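Local coordinates for tRNA (Adenine(22)-N(1))-methyltransferase (Mycoplasma capricolum subsp. capricolum, PDB 6QE6), which probably methylates N1 of adenine 22 in tRNA, and is seen here with the cofactor product S-adenosyl-L-homocysteine bound, at residues D108-C113 and S132-C137; K143-W148 and W170-N175; L32-T37 and N56-I61. All blocks are in the same frame, centred on the assembly; numbering follows the deposited sequence.

Interaction 1: residues D108-C113 and S132-C137; sequences DYVTIC and SNYIIC. With SAH (S-adenosyl-L-homocysteine), chain C.
Parallel strands 109-113 and 133-137 pair in register from V110 with Y134 to C113 with C137, and four backbone hydrogen bonds lace them together: V110 N to N133 O, I135 N to V110 O, I112 N to I135 O and C137 N to I112 O. Between these rungs the CA atoms of Y109, T111, Y134 and I136 make CA-H...O contacts, the shortest from T111 CA to I135 O at 3.1 Å. The buried part of the pairing is closely packed on both faces of the sheet. On one, the Y134 ring lies alongside V110 and points the same way, with Y134 CD1 3.7 Å from V110 CB, and I112 CB meets I136 CG1 at 4.2 Å. On the other, I135 CG1 lies beside its own backbone N (chi1 -53°), which carries I135 CD1 to 3.7 Å from Y109 CD1; farther along, the CB atoms of C113 and C137 approach to 4.0 Å. The N-terminal ends, by contrast, are partly exposed, and there a side-chain bond joins the backbone ladder: N133 ND2 donates to D108 O at 2.9 Å, and D108 O lies close to the amide plane of N133. The same ND2 sits above one face of the Y109 ring, offset toward its rim, with the ring and amide planes 29° apart. At the C-terminal end C113 belongs to the cofactor pocket, and its O accepts a weak hydrogen bond of 3.4 Å from the amino N of SAH. The two strands belong to a beta-alpha-beta unit completed by helix 117-124, within the Rossmann-like methyltransferase sheet; strands 36-42 and 168-175 flank the pair, and helix 24-31 packs on T111, C113 and I135.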
# COMPACT_ATOMS: atom_id res chain seq x y z
N ASP A 108 -3.49 14.34 -6.38
CA ASP A 108 -2.05 14.11 -6.38
C ASP A 108 -1.72 12.72 -5.85
O ASP A 108 -0.90 12.00 -6.43
CB ASP A 108 -1.34 15.18 -5.56
CG ASP A 108 -1.50 16.57 -6.14
OD1 ASP A 108 -0.59 17.01 -6.88
OD2 ASP A 108 -2.54 17.22 -5.90
N TYR A 109 -2.34 12.32 -4.74
CA TYR A 109 -2.02 11.05 -4.11
C TYR A 109 -3.29 10.39 -3.64
O TYR A 109 -4.05 10.98 -2.86
CB TYR A 109 -1.09 11.21 -2.91
CG TYR A 109 0.31 11.67 -3.19
CD1 TYR A 109 1.34 10.75 -3.39
CD2 TYR A 109 0.63 13.03 -3.17
CE1 TYR A 109 2.64 11.17 -3.60
CE2 TYR A 109 1.93 13.47 -3.40
CZ TYR A 109 2.93 12.53 -3.60
OH TYR A 109 4.21 12.95 -3.80
N VAL A 110 -3.51 9.16 -4.06
CA VAL A 110 -4.48 8.30 -3.42
C VAL A 110 -3.73 7.40 -2.45
O VAL A 110 -2.73 6.77 -2.83
CB VAL A 110 -5.26 7.48 -4.46
CG1 VAL A 110 -6.02 6.39 -3.77
CG2 VAL A 110 -6.19 8.43 -5.22
N THR A 111 -4.16 7.38 -1.19
CA THR A 111 -3.59 6.50 -0.19
C THR A 111 -4.60 5.41 0.14
O THR A 111 -5.80 5.68 0.26
CB THR A 111 -3.16 7.23 1.08
OG1 THR A 111 -4.28 7.91 1.66
CG2 THR A 111 -2.05 8.22 0.77
N ILE A 112 -4.09 4.18 0.24
CA ILE A 112 -4.87 3.02 0.60
C ILE A 112 -4.07 2.30 1.67
O ILE A 112 -3.00 1.75 1.37
CB ILE A 112 -5.13 2.09 -0.59
CG1 ILE A 112 -5.73 2.87 -1.76
CG2 ILE A 112 -6.02 0.94 -0.18
CD1 ILE A 112 -5.68 2.15 -3.09
N CYS A 113 -4.57 2.31 2.91
CA CYS A 113 -3.83 1.75 4.03
C CYS A 113 -4.71 0.79 4.81
O CYS A 113 -5.90 1.04 5.03
CB CYS A 113 -3.31 2.86 4.95
SG CYS A 113 -2.42 4.16 4.04
N SER A 132 -2.65 10.83 -9.84
CA SER A 132 -1.25 10.86 -10.25
C SER A 132 -0.36 9.87 -9.52
O SER A 132 0.63 9.42 -10.10
CB SER A 132 -0.67 12.27 -10.06
OG SER A 132 -0.98 13.08 -11.18
N ASN A 133 -0.64 9.54 -8.25
CA ASN A 133 0.25 8.71 -7.46
C ASN A 133 -0.57 7.90 -6.46
O ASN A 133 -1.60 8.36 -5.97
CB ASN A 133 1.28 9.49 -6.65
CG ASN A 133 2.13 10.38 -7.49
OD1 ASN A 133 3.13 9.95 -8.06
ND2 ASN A 133 1.75 11.65 -7.56
N TYR A 134 -0.08 6.71 -6.15
CA TYR A 134 -0.62 5.91 -5.08
C TYR A 134 0.44 5.76 -4.01
O TYR A 134 1.62 5.59 -4.32
CB TYR A 134 -1.05 4.52 -5.55
CG TYR A 134 -2.24 4.55 -6.46
CD1 TYR A 134 -3.53 4.53 -5.94
CD2 TYR A 134 -2.09 4.61 -7.85
CE1 TYR A 134 -4.62 4.57 -6.76
CE2 TYR A 134 -3.18 4.64 -8.67
CZ TYR A 134 -4.44 4.62 -8.13
OH TYR A 134 -5.54 4.65 -8.96
N ILE A 135 0.02 5.85 -2.76
CA ILE A 135 0.78 5.28 -1.65
C ILE A 135 -0.09 4.20 -1.03
O ILE A 135 -1.19 4.49 -0.53
CB ILE A 135 1.19 6.33 -0.62
CG1 ILE A 135 1.91 7.49 -1.31
CG2 ILE A 135 2.03 5.67 0.49
CD1 ILE A 135 2.13 8.66 -0.42
N ILE A 136 0.39 2.97 -1.05
CA ILE A 136 -0.34 1.83 -0.53
C ILE A 136 0.43 1.24 0.65
O ILE A 136 1.66 1.11 0.61
CB ILE A 136 -0.58 0.79 -1.64
CG1 ILE A 136 -1.56 1.39 -2.66
CG2 ILE A 136 -1.05 -0.53 -1.05
CD1 ILE A 136 -1.28 0.98 -4.09
N CYS A 137 -0.30 0.91 1.71
CA CYS A 137 0.24 0.22 2.88
C CYS A 137 -0.59 -1.05 3.05
O CYS A 137 -1.57 -1.08 3.79
CB CYS A 137 0.19 1.12 4.13
SG CYS A 137 0.98 0.39 5.58
N SAH C . -7.01 3.63 6.87
CA SAH C . -6.94 3.16 8.25
CB SAH C . -8.08 2.16 8.55
CG SAH C . -8.03 0.82 7.81
SD SAH C . -9.34 -0.30 8.37
C SAH C . -5.59 2.52 8.56
O SAH C . -4.86 2.10 7.65
OXT SAH C . -5.19 2.39 9.72
C5' SAH C . -9.90 -0.58 6.68
C4' SAH C . -11.01 0.38 6.27
O4' SAH C . -11.24 0.27 4.89
C3' SAH C . -12.34 0.06 6.94
O3' SAH C . -12.86 1.23 7.53
C2' SAH C . -13.24 -0.39 5.81
O2' SAH C . -14.55 0.07 6.04
C1' SAH C . -12.61 0.26 4.60
N9 SAH C . -12.81 -0.49 3.35
C8 SAH C . -12.79 -1.84 3.19
N7 SAH C . -12.99 -2.10 1.87
C5 SAH C . -13.13 -0.94 1.21
C6 SAH C . -13.37 -0.65 -0.13
N6 SAH C . -13.49 -1.62 -1.03
N1 SAH C . -13.48 0.67 -0.51
C2 SAH C . -13.35 1.68 0.42
N3 SAH C . -13.11 1.37 1.74
C4 SAH C . -13.01 0.08 2.13

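Interaction 2: residues K143-W148 and W170-N175; sequences KNLRLW and WLIEIN
With CG1 anti to its backbone N (chi1 180°), I172 reaches out from strand 170-175 and sets its CD1 3.6 Å from R146 CG on helix 143-148. R146 contributes only the aliphatic start of its side chain here: CG lies beside the backbone N, and the bend at chi3 (-72°) directs the guanidinium group to E159, with which NH1 forms a salt bridge, and to the backbone oxygen of I188, which accepts from NE. One residue thus joins an apolar contact at its base to polar anchoring at its head. A second contact lies farther along both segments, where I174 CD1 meets the edge of the W148 indole near the ring plane, 3.9 Å from CZ3 and 4.0 Å from CE3. L145 points toward the strand, but its side chain touches more lightly, CD1 standing 4.5 Å from I172 CG2. This is helix-on-sheet packing in an alpha/beta fold: helix 143-151 lies over strand 168-175, the short segments running almost parallel, 9° apart, with their axes 10.3 Å from each other. No hydrogen bond crosses between the segments, and the five touching residues are all buried; between these two segments the contact is apolar packing. Alternate strand residues do the work, I172 and I174 facing the helix while L171 and E173 lie on the other side of the sheet. L145 also packs on I136 of the neighbouring strand and on I120 and L121 of helix 117-124, and the indole of W148 meets Y154 edge-to-face.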
# COMPACT_ATOMS: atom_id res chain seq x y z
N LYS A 143 3.24 -8.64 -4.31
CA LYS A 143 3.73 -9.05 -5.63
C LYS A 143 2.72 -8.70 -6.74
O LYS A 143 3.11 -8.30 -7.83
CB LYS A 143 4.04 -10.55 -5.62
CG LYS A 143 3.80 -11.24 -6.95
CD LYS A 143 4.98 -12.10 -7.39
CE LYS A 143 4.65 -12.88 -8.65
NZ LYS A 143 5.56 -14.04 -8.81
N ASN A 144 1.43 -8.83 -6.46
CA ASN A 144 0.43 -8.52 -7.47
C ASN A 144 0.33 -7.01 -7.70
O ASN A 144 -0.02 -6.59 -8.80
CB ASN A 144 -0.93 -9.12 -7.06
CG ASN A 144 -1.36 -8.73 -5.59
OD1 ASN A 144 -0.54 -8.23 -4.79
ND2 ASN A 144 -2.65 -8.96 -5.25
N LEU A 145 0.63 -6.18 -6.70
CA LEU A 145 0.65 -4.74 -6.91
C LEU A 145 1.88 -4.29 -7.70
O LEU A 145 1.81 -3.31 -8.45
CB LEU A 145 0.60 -3.98 -5.58
CG LEU A 145 -0.56 -4.33 -4.64
CD1 LEU A 145 -0.68 -3.36 -3.45
CD2 LEU A 145 -1.86 -4.40 -5.44
N ARG A 146 3.02 -4.98 -7.54
CA ARG A 146 4.20 -4.62 -8.32
C ARG A 146 4.02 -5.03 -9.78
O ARG A 146 4.41 -4.29 -10.70
CB ARG A 146 5.44 -5.26 -7.70
CG ARG A 146 5.91 -4.54 -6.41
CD ARG A 146 7.28 -5.01 -5.88
NE ARG A 146 7.13 -6.33 -5.33
CZ ARG A 146 7.17 -6.65 -4.04
NH1 ARG A 146 7.40 -5.73 -3.11
NH2 ARG A 146 6.99 -7.91 -3.70
N LEU A 147 3.41 -6.20 -10.02
CA LEU A 147 3.08 -6.63 -11.37
C LEU A 147 2.16 -5.63 -12.05
O LEU A 147 2.34 -5.30 -13.23
CB LEU A 147 2.40 -8.00 -11.30
CG LEU A 147 2.60 -9.07 -12.37
CD1 LEU A 147 3.97 -8.98 -13.03
CD2 LEU A 147 2.42 -10.44 -11.71
N TRP A 148 1.17 -5.15 -11.31
CA TRP A 148 0.28 -4.12 -11.81
C TRP A 148 1.06 -2.88 -12.23
O TRP A 148 0.91 -2.39 -13.35
CB TRP A 148 -0.75 -3.78 -10.74
CG TRP A 148 -1.73 -2.78 -11.20
CD1 TRP A 148 -2.83 -3.01 -11.97
CD2 TRP A 148 -1.71 -1.38 -10.92
NE1 TRP A 148 -3.51 -1.83 -12.19
CE2 TRP A 148 -2.84 -0.81 -11.56
CE3 TRP A 148 -0.86 -0.54 -10.20
CZ2 TRP A 148 -3.14 0.56 -11.48
CZ3 TRP A 148 -1.16 0.82 -10.13
CH2 TRP A 148 -2.29 1.35 -10.77
N TRP A 170 3.37 -3.79 4.02
CA TRP A 170 4.13 -3.61 2.80
C TRP A 170 3.76 -2.24 2.25
O TRP A 170 2.63 -2.02 1.81
CB TRP A 170 3.83 -4.73 1.79
CG TRP A 170 4.44 -6.10 2.09
CD1 TRP A 170 5.53 -6.65 1.48
CD2 TRP A 170 3.97 -7.09 3.03
NE1 TRP A 170 5.78 -7.91 1.98
CE2 TRP A 170 4.84 -8.20 2.93
CE3 TRP A 170 2.92 -7.13 3.94
CZ2 TRP A 170 4.68 -9.35 3.72
CZ3 TRP A 170 2.75 -8.27 4.71
CH2 TRP A 170 3.63 -9.37 4.59
N LEU A 171 4.70 -1.32 2.28
CA LEU A 171 4.43 0.02 1.80
C LEU A 171 5.05 0.18 0.42
O LEU A 171 6.22 -0.14 0.22
CB LEU A 171 4.97 1.07 2.78
CG LEU A 171 4.82 2.52 2.35
CD1 LEU A 171 4.31 3.39 3.48
CD2 LEU A 171 6.16 3.04 1.87
N ILE A 172 4.25 0.68 -0.53
CA ILE A 172 4.68 0.84 -1.91
C ILE A 172 4.09 2.14 -2.46
O ILE A 172 2.91 2.43 -2.26
CB ILE A 172 4.30 -0.39 -2.77
CG1 ILE A 172 4.76 -0.20 -4.23
CG2 ILE A 172 2.82 -0.73 -2.63
CD1 ILE A 172 4.55 -1.42 -5.13
N GLU A 173 4.93 2.94 -3.11
CA GLU A 173 4.54 4.20 -3.70
C GLU A 173 4.67 4.09 -5.22
O GLU A 173 5.74 3.74 -5.73
CB GLU A 173 5.38 5.37 -3.17
CG GLU A 173 5.29 6.61 -4.09
CD GLU A 173 5.73 7.92 -3.43
OE1 GLU A 173 6.44 7.87 -2.39
OE2 GLU A 173 5.37 9.00 -3.95
N ILE A 174 3.60 4.40 -5.93
CA ILE A 174 3.54 4.26 -7.37
C ILE A 174 3.34 5.65 -7.98
O ILE A 174 2.37 6.34 -7.64
CB ILE A 174 2.42 3.30 -7.80
CG1 ILE A 174 2.66 1.92 -7.18
CG2 ILE A 174 2.32 3.21 -9.32
CD1 ILE A 174 1.50 0.98 -7.34
N ASN A 175 4.28 6.05 -8.85
CA ASN A 175 4.24 7.32 -9.57
C ASN A 175 3.88 7.06 -11.02
O ASN A 175 4.72 6.60 -11.81
CB ASN A 175 5.59 8.04 -9.49
CG ASN A 175 5.57 9.41 -10.19
OD1 ASN A 175 4.55 9.82 -10.76
ND2 ASN A 175 6.70 10.13 -10.14

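Interaction 3: residues L32-T37 and N56-I61; sequences LINNST and NNKTKI
The side chain of K58 runs back along the opposing backbone and spends its ammonium group on backbone and amide oxygens rather than on a carboxylate. NZ donates to I33 O at 2.8 Å and to N34 OD1 at 3.0 Å, the second from above the plane of the N34 amide. A bend at the last torsion (chi4 -76°) turns NZ onto I33 O, while CB, CG and CD pass close to that same oxygen; A30 O takes a further bond from NZ. Beyond the lysine, backbone hydrogen bonds take over. S36 N donates to K58 O at 2.9 Å, and I61 N to T37 O at 2.9 Å. Here the segments form the entrance to strands 36-42 and 59-66, the two parallel strands of a beta-alpha-beta unit whose helix, 48-55, ends in a Schellman motif with N57, at positive phi, as its C-prime residue. K60 N lies between two acceptors, S36 O and T37 O, and is weakly bonded to each. A water donates to both S36 O and N57 O, bridging the segments. T59 OG1 donates to I61 O within its own segment at 2.7 Å.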
# COMPACT_ATOMS: atom_id res chain seq x y z
N LEU A 32 5.76 10.79 2.84
CA LEU A 32 5.87 10.81 1.39
C LEU A 32 5.01 11.89 0.73
O LEU A 32 5.07 12.03 -0.50
CB LEU A 32 5.49 9.44 0.82
CG LEU A 32 6.29 8.26 1.39
CD1 LEU A 32 5.70 6.88 1.05
CD2 LEU A 32 7.75 8.37 0.93
N ILE A 33 4.21 12.64 1.49
CA ILE A 33 3.20 13.53 0.92
C ILE A 33 3.52 14.96 1.33
O ILE A 33 3.50 15.30 2.53
CB ILE A 33 1.78 13.18 1.37
CG1 ILE A 33 1.42 11.77 0.92
CG2 ILE A 33 0.79 14.20 0.81
CD1 ILE A 33 -0.00 11.43 1.19
N ASN A 34 3.78 15.81 0.33
CA ASN A 34 4.07 17.21 0.58
C ASN A 34 3.58 18.04 -0.60
O ASN A 34 3.49 17.54 -1.73
CB ASN A 34 5.57 17.43 0.82
CG ASN A 34 6.06 16.73 2.08
OD1 ASN A 34 5.84 17.23 3.18
ND2 ASN A 34 6.71 15.58 1.93
N ASN A 35 3.25 19.30 -0.33
CA ASN A 35 2.99 20.28 -1.37
C ASN A 35 1.93 19.79 -2.35
O ASN A 35 2.06 19.99 -3.56
CB ASN A 35 4.27 20.63 -2.13
CG ASN A 35 5.34 21.14 -1.21
OD1 ASN A 35 5.10 22.04 -0.39
ND2 ASN A 35 6.54 20.56 -1.30
N SER A 36 0.90 19.14 -1.84
CA SER A 36 -0.15 18.55 -2.67
C SER A 36 -1.38 19.44 -2.66
O SER A 36 -1.64 20.15 -1.70
CB SER A 36 -0.53 17.16 -2.18
OG SER A 36 0.56 16.28 -2.37
N THR A 37 -2.13 19.38 -3.76
CA THR A 37 -3.41 20.09 -3.78
C THR A 37 -4.51 19.24 -3.15
O THR A 37 -5.17 19.67 -2.19
CB THR A 37 -3.77 20.50 -5.21
OG1 THR A 37 -2.92 21.57 -5.62
CG2 THR A 37 -5.21 20.96 -5.29
N ASN A 56 -0.95 19.71 8.78
CA ASN A 56 0.46 20.00 8.55
C ASN A 56 0.73 20.57 7.17
O ASN A 56 1.89 20.66 6.76
CB ASN A 56 1.29 18.75 8.80
CG ASN A 56 1.41 18.43 10.29
OD1 ASN A 56 2.47 18.58 10.89
ND2 ASN A 56 0.30 18.00 10.89
N ASN A 57 -0.32 21.00 6.46
CA ASN A 57 -0.17 21.69 5.18
C ASN A 57 0.54 20.82 4.13
O ASN A 57 1.22 21.33 3.23
CB ASN A 57 0.54 23.04 5.36
CG ASN A 57 0.09 23.77 6.64
OD1 ASN A 57 -1.08 24.13 6.79
ND2 ASN A 57 1.04 23.99 7.55
N LYS A 58 0.41 19.50 4.25
CA LYS A 58 0.90 18.61 3.21
C LYS A 58 -0.07 18.54 2.04
O LYS A 58 0.34 18.36 0.89
CB LYS A 58 1.18 17.23 3.80
CG LYS A 58 2.37 17.24 4.74
CD LYS A 58 2.43 16.02 5.63
CE LYS A 58 3.85 15.79 6.10
NZ LYS A 58 4.69 15.21 5.02
N THR A 59 -1.36 18.70 2.31
CA THR A 59 -2.36 18.79 1.26
C THR A 59 -3.28 19.96 1.59
O THR A 59 -3.45 20.34 2.75
CB THR A 59 -3.15 17.47 1.13
OG1 THR A 59 -3.96 17.50 -0.05
CG2 THR A 59 -4.04 17.25 2.31
N LYS A 60 -3.86 20.56 0.54
CA LYS A 60 -4.80 21.66 0.72
C LYS A 60 -6.19 21.13 1.02
O LYS A 60 -6.90 21.69 1.86
CB LYS A 60 -4.82 22.56 -0.52
CG LYS A 60 -3.51 23.25 -0.85
CD LYS A 60 -3.16 24.33 0.17
CE LYS A 60 -1.92 25.12 -0.26
NZ LYS A 60 -1.58 26.15 0.76
N ILE A 61 -6.61 20.07 0.33
CA ILE A 61 -7.87 19.41 0.65
C ILE A 61 -7.66 17.89 0.68
O ILE A 61 -6.66 17.35 0.20
CB ILE A 61 -9.01 19.79 -0.32
CG1 ILE A 61 -8.75 19.24 -1.72
CG2 ILE A 61 -9.23 21.30 -0.35
CD1 ILE A 61 -10.04 19.02 -2.49
O HOH W 1 -0.18 22.06 0.50

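In the fold
All three contacts reach one mixed sheet. Interactions 1 and 2 have centres 10 Å apart and meet where strands 133-138 and 168-175 lie side by side in the sheet: I136 N and I172 O are 2.8 Å apart, as are Y134 O and I174 N, both probable hydrogen bonds. Interaction 3 lies on the other flank, its centre 13 Å from interaction 1, where D108 OD2 probably accepts from T37 N at 3.1 Å and I135 CD1 packs on I33 CG1. Interactions 2 and 3 stand 22 Å apart between centres and touch through L32 against L171 and E173. Only interaction 1 reaches the cofactor, through C113; the side chains of I33 and L145 are about 12 and 13 Å from SAH.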